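Long-range contact in putative amidohydrolase (Unidentified, PDB 3MKV), which probably hydrolyses dipeptides ending in proline, as a zinc-dependent prolidase of the amidohydrolase superfamily: residues 374-386 / 398-410. Numbering follows the deposited sequence.
Sequences PGAHADVLVVDGN and GEHIPLVMKDGRL
Val-380 and Met-405 form a hydrogen-bonded pair between antiparallel strands 380-383 and 403-406: Val-380 N gives a bond to Met-405 O, and Met-405 N one of 2.7 Å to Val-380 O. Val-382 N continues the ladder to Leu-403 O (3.0 Å). Beyond the strand ends, Asp-384 N reaches His-400 O (2.9 Å), and Gly-408 N meets Ala-378 O (2.8 Å) from the type I' turn Lys-406 to Arg-409.

Strand 380-383 also pairs antiparallel with strand 56-63, so this antiparallel pair belongs to the sheet where the chain, after its metal-binding TIM-barrel part, returns to the small β domain built with the N-terminal strands, as in many amidohydrolases.

On one face, the Val-380 and Met-405 side chains run side by side, and Val-382 CB packs on Leu-403 CB (3.8 Å); Pro-402 crosses Val-382 at about a right angle, and Pro-402 CG meets Val-382 CG1 (3.9 Å). Phe-8 of strand 5-9 touches both valines and the methionine. The other face has Leu-381 CD2 against Val-404 CG1 (4.0 Å), with Met-58 and Leu-61 also touching the leucine.

Among the polar side chains, Asp-379 turns CG beside its own backbone N (chi1 -63°), and OD1 accepts a nearly straight bond from Asp-407 N (2.9 Å, 174°) on its anti side but tilted 33° out of the carboxylate plane. The neighbouring carboxylates of Asp-379 and Asp-407 share Arg-128, whose salt bridges to both probably offset their mutual repulsion.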
# COMPACT_ATOMS: atom_id res chain seq x y z
N PRO A 374 41.20 -40.37 9.27
CA PRO A 374 40.16 -41.29 8.81
C PRO A 374 38.76 -40.77 9.14
O PRO A 374 38.49 -40.40 10.28
CB PRO A 374 40.45 -42.57 9.59
CG PRO A 374 41.88 -42.49 9.94
CD PRO A 374 42.16 -41.03 10.17
N GLY A 375 37.89 -40.76 8.13
CA GLY A 375 36.51 -40.34 8.31
C GLY A 375 36.28 -38.90 7.90
O GLY A 375 35.14 -38.47 7.77
N ALA A 376 37.38 -38.17 7.69
CA ALA A 376 37.34 -36.76 7.28
C ALA A 376 37.11 -36.62 5.78
O ALA A 376 37.22 -37.59 5.02
CB ALA A 376 38.65 -36.06 7.67
N HIS A 377 36.78 -35.41 5.34
CA HIS A 377 36.59 -35.17 3.91
C HIS A 377 37.93 -35.24 3.19
O HIS A 377 38.93 -34.70 3.66
CB HIS A 377 35.92 -33.81 3.66
CG HIS A 377 34.47 -33.78 4.03
ND1 HIS A 377 34.01 -33.25 5.22
CD2 HIS A 377 33.37 -34.23 3.37
CE1 HIS A 377 32.70 -33.37 5.28
NE2 HIS A 377 32.28 -33.96 4.17
N ALA A 378 37.94 -35.92 2.05
CA ALA A 378 39.15 -36.02 1.25
C ALA A 378 39.35 -34.71 0.50
O ALA A 378 39.24 -34.65 -0.73
CB ALA A 378 39.08 -37.19 0.28
N ASP A 379 39.62 -33.66 1.27
CA ASP A 379 40.08 -32.38 0.75
C ASP A 379 41.58 -32.36 1.00
O ASP A 379 42.03 -32.19 2.14
CB ASP A 379 39.43 -31.21 1.51
CG ASP A 379 37.91 -31.17 1.35
OD1 ASP A 379 37.32 -32.11 0.75
OD2 ASP A 379 37.31 -30.19 1.83
N VAL A 380 42.35 -32.58 -0.06
CA VAL A 380 43.80 -32.75 0.09
C VAL A 380 44.57 -31.88 -0.87
O VAL A 380 44.17 -31.68 -2.02
CB VAL A 380 44.22 -34.22 -0.17
CG1 VAL A 380 45.70 -34.39 0.07
CG2 VAL A 380 43.43 -35.17 0.70
N LEU A 381 45.69 -31.35 -0.40
CA LEU A 381 46.62 -30.62 -1.26
C LEU A 381 47.96 -31.35 -1.34
O LEU A 381 48.36 -32.06 -0.42
CB LEU A 381 46.86 -29.21 -0.73
CG LEU A 381 45.68 -28.29 -0.45
CD1 LEU A 381 46.18 -26.85 -0.25
CD2 LEU A 381 44.67 -28.38 -1.58
N VAL A 382 48.66 -31.15 -2.45
CA VAL A 382 50.06 -31.52 -2.54
C VAL A 382 50.86 -30.28 -2.87
O VAL A 382 50.62 -29.63 -3.88
CB VAL A 382 50.32 -32.61 -3.61
CG1 VAL A 382 51.78 -32.60 -4.03
CG2 VAL A 382 49.91 -33.96 -3.09
N VAL A 383 51.81 -29.93 -2.01
CA VAL A 383 52.58 -28.72 -2.22
C VAL A 383 54.05 -29.01 -2.49
O VAL A 383 54.65 -29.93 -1.91
CB VAL A 383 52.46 -27.77 -1.02
CG1 VAL A 383 53.21 -26.47 -1.29
CG2 VAL A 383 50.99 -27.50 -0.73
N ASP A 384 54.63 -28.24 -3.40
CA ASP A 384 56.03 -28.33 -3.68
C ASP A 384 56.78 -27.40 -2.74
O ASP A 384 57.20 -26.31 -3.13
CB ASP A 384 56.31 -27.95 -5.13
CG ASP A 384 57.77 -28.14 -5.52
OD1 ASP A 384 58.44 -28.99 -4.90
OD2 ASP A 384 58.23 -27.45 -6.45
N GLY A 385 56.94 -27.85 -1.50
CA GLY A 385 57.61 -27.05 -0.48
C GLY A 385 57.17 -27.50 0.90
O GLY A 385 56.36 -28.42 1.03
N ASN A 386 57.70 -26.85 1.94
CA ASN A 386 57.37 -27.19 3.32
C ASN A 386 56.83 -26.00 4.13
O ASN A 386 57.60 -25.21 4.68
CB ASN A 386 58.57 -27.82 4.03
CG ASN A 386 58.30 -28.07 5.50
OD1 ASN A 386 57.41 -27.46 6.09
ND2 ASN A 386 59.07 -28.97 6.09
N GLY A 398 48.72 -20.63 -6.93
CA GLY A 398 48.88 -22.09 -6.89
C GLY A 398 50.08 -22.63 -7.67
O GLY A 398 50.06 -23.78 -8.11
N GLU A 399 51.12 -21.82 -7.84
CA GLU A 399 52.28 -22.24 -8.65
C GLU A 399 52.96 -23.47 -8.08
O GLU A 399 53.43 -24.34 -8.82
CB GLU A 399 53.29 -21.10 -8.83
CG GLU A 399 52.90 -20.07 -9.87
CD GLU A 399 51.79 -19.15 -9.39
OE1 GLU A 399 51.66 -18.95 -8.16
OE2 GLU A 399 51.04 -18.62 -10.24
N HIS A 400 53.03 -23.53 -6.76
CA HIS A 400 53.71 -24.64 -6.10
C HIS A 400 52.69 -25.53 -5.43
O HIS A 400 52.93 -26.06 -4.35
CB HIS A 400 54.71 -24.11 -5.07
CG HIS A 400 55.67 -23.11 -5.63
ND1 HIS A 400 56.62 -23.45 -6.57
CD2 HIS A 400 55.83 -21.79 -5.38
CE1 HIS A 400 57.32 -22.37 -6.88
NE2 HIS A 400 56.86 -21.35 -6.17
N ILE A 401 51.53 -25.65 -6.08
CA ILE A 401 50.45 -26.49 -5.59
C ILE A 401 49.93 -27.33 -6.74
O ILE A 401 48.84 -27.09 -7.25
CB ILE A 401 49.31 -25.66 -4.97
CG1 ILE A 401 49.87 -24.61 -4.00
CG2 ILE A 401 48.32 -26.56 -4.24
CD1 ILE A 401 48.84 -24.04 -3.05
N PRO A 402 50.74 -28.32 -7.16
CA PRO A 402 50.47 -29.24 -8.27
C PRO A 402 49.17 -30.02 -8.17
O PRO A 402 48.59 -30.37 -9.20
CB PRO A 402 51.66 -30.21 -8.22
CG PRO A 402 52.27 -30.01 -6.85
CD PRO A 402 52.05 -28.58 -6.54
N LEU A 403 48.71 -30.33 -6.96
CA LEU A 403 47.49 -31.13 -6.81
C LEU A 403 46.49 -30.56 -5.81
O LEU A 403 46.87 -30.16 -4.70
CB LEU A 403 47.84 -32.58 -6.46
CG LEU A 403 46.65 -33.56 -6.44
CD1 LEU A 403 47.08 -34.95 -6.90
CD2 LEU A 403 45.96 -33.61 -5.07
N VAL A 404 45.22 -30.51 -6.21
CA VAL A 404 44.14 -30.01 -5.36
C VAL A 404 42.95 -30.96 -5.40
O VAL A 404 42.32 -31.14 -6.43
CB VAL A 404 43.68 -28.60 -5.78
CG1 VAL A 404 42.51 -28.15 -4.88
CG2 VAL A 404 44.83 -27.60 -5.70
N MET A 405 42.63 -31.56 -4.25
CA MET A 405 41.58 -32.55 -4.14
C MET A 405 40.49 -32.05 -3.21
O MET A 405 40.76 -31.69 -2.07
CB MET A 405 42.16 -33.88 -3.61
CG MET A 405 41.16 -35.03 -3.50
SD MET A 405 41.87 -36.65 -3.08
CE MET A 405 41.56 -36.78 -1.34
N LYS A 406 39.24 -32.02 -3.69
CA LYS A 406 38.10 -31.66 -2.89
C LYS A 406 37.07 -32.76 -2.97
O LYS A 406 36.71 -33.14 -4.06
CB LYS A 406 37.50 -30.32 -3.34
CG LYS A 406 36.05 -30.08 -2.92
CD LYS A 406 35.43 -28.96 -3.73
CE LYS A 406 33.92 -28.98 -3.68
NZ LYS A 406 33.32 -27.92 -4.54
N ASP A 407 36.58 -33.25 -1.83
CA ASP A 407 35.59 -34.32 -1.80
C ASP A 407 36.07 -35.56 -2.57
O ASP A 407 35.27 -36.21 -3.25
CB ASP A 407 34.25 -33.85 -2.40
CG ASP A 407 33.47 -32.96 -1.45
OD1 ASP A 407 32.93 -31.93 -1.92
OD2 ASP A 407 33.40 -33.27 -0.24
N GLY A 408 37.36 -35.87 -2.46
CA GLY A 408 37.91 -37.06 -3.10
C GLY A 408 37.99 -37.01 -4.63
O GLY A 408 38.15 -38.04 -5.28
N ARG A 409 37.87 -35.82 -5.20
CA ARG A 409 38.05 -35.65 -6.64
C ARG A 409 39.18 -34.67 -6.87
O ARG A 409 39.40 -33.77 -6.07
CB ARG A 409 36.77 -35.16 -7.32
CG ARG A 409 35.50 -35.89 -6.88
CD ARG A 409 34.32 -35.60 -7.81
NE ARG A 409 34.39 -36.39 -9.04
CZ ARG A 409 33.34 -36.73 -9.78
NH1 ARG A 409 32.12 -36.36 -9.40
NH2 ARG A 409 33.50 -37.44 -10.89
N LEU A 410 39.90 -34.86 -7.97
CA LEU A 410 40.99 -33.97 -8.33
C LEU A 410 40.47 -32.86 -9.21
O LEU A 410 39.87 -33.10 -10.26
CB LEU A 410 42.08 -34.74 -9.08
CG LEU A 410 42.77 -35.87 -8.33
CD1 LEU A 410 43.55 -36.78 -9.28
CD2 LEU A 410 43.68 -35.33 -7.22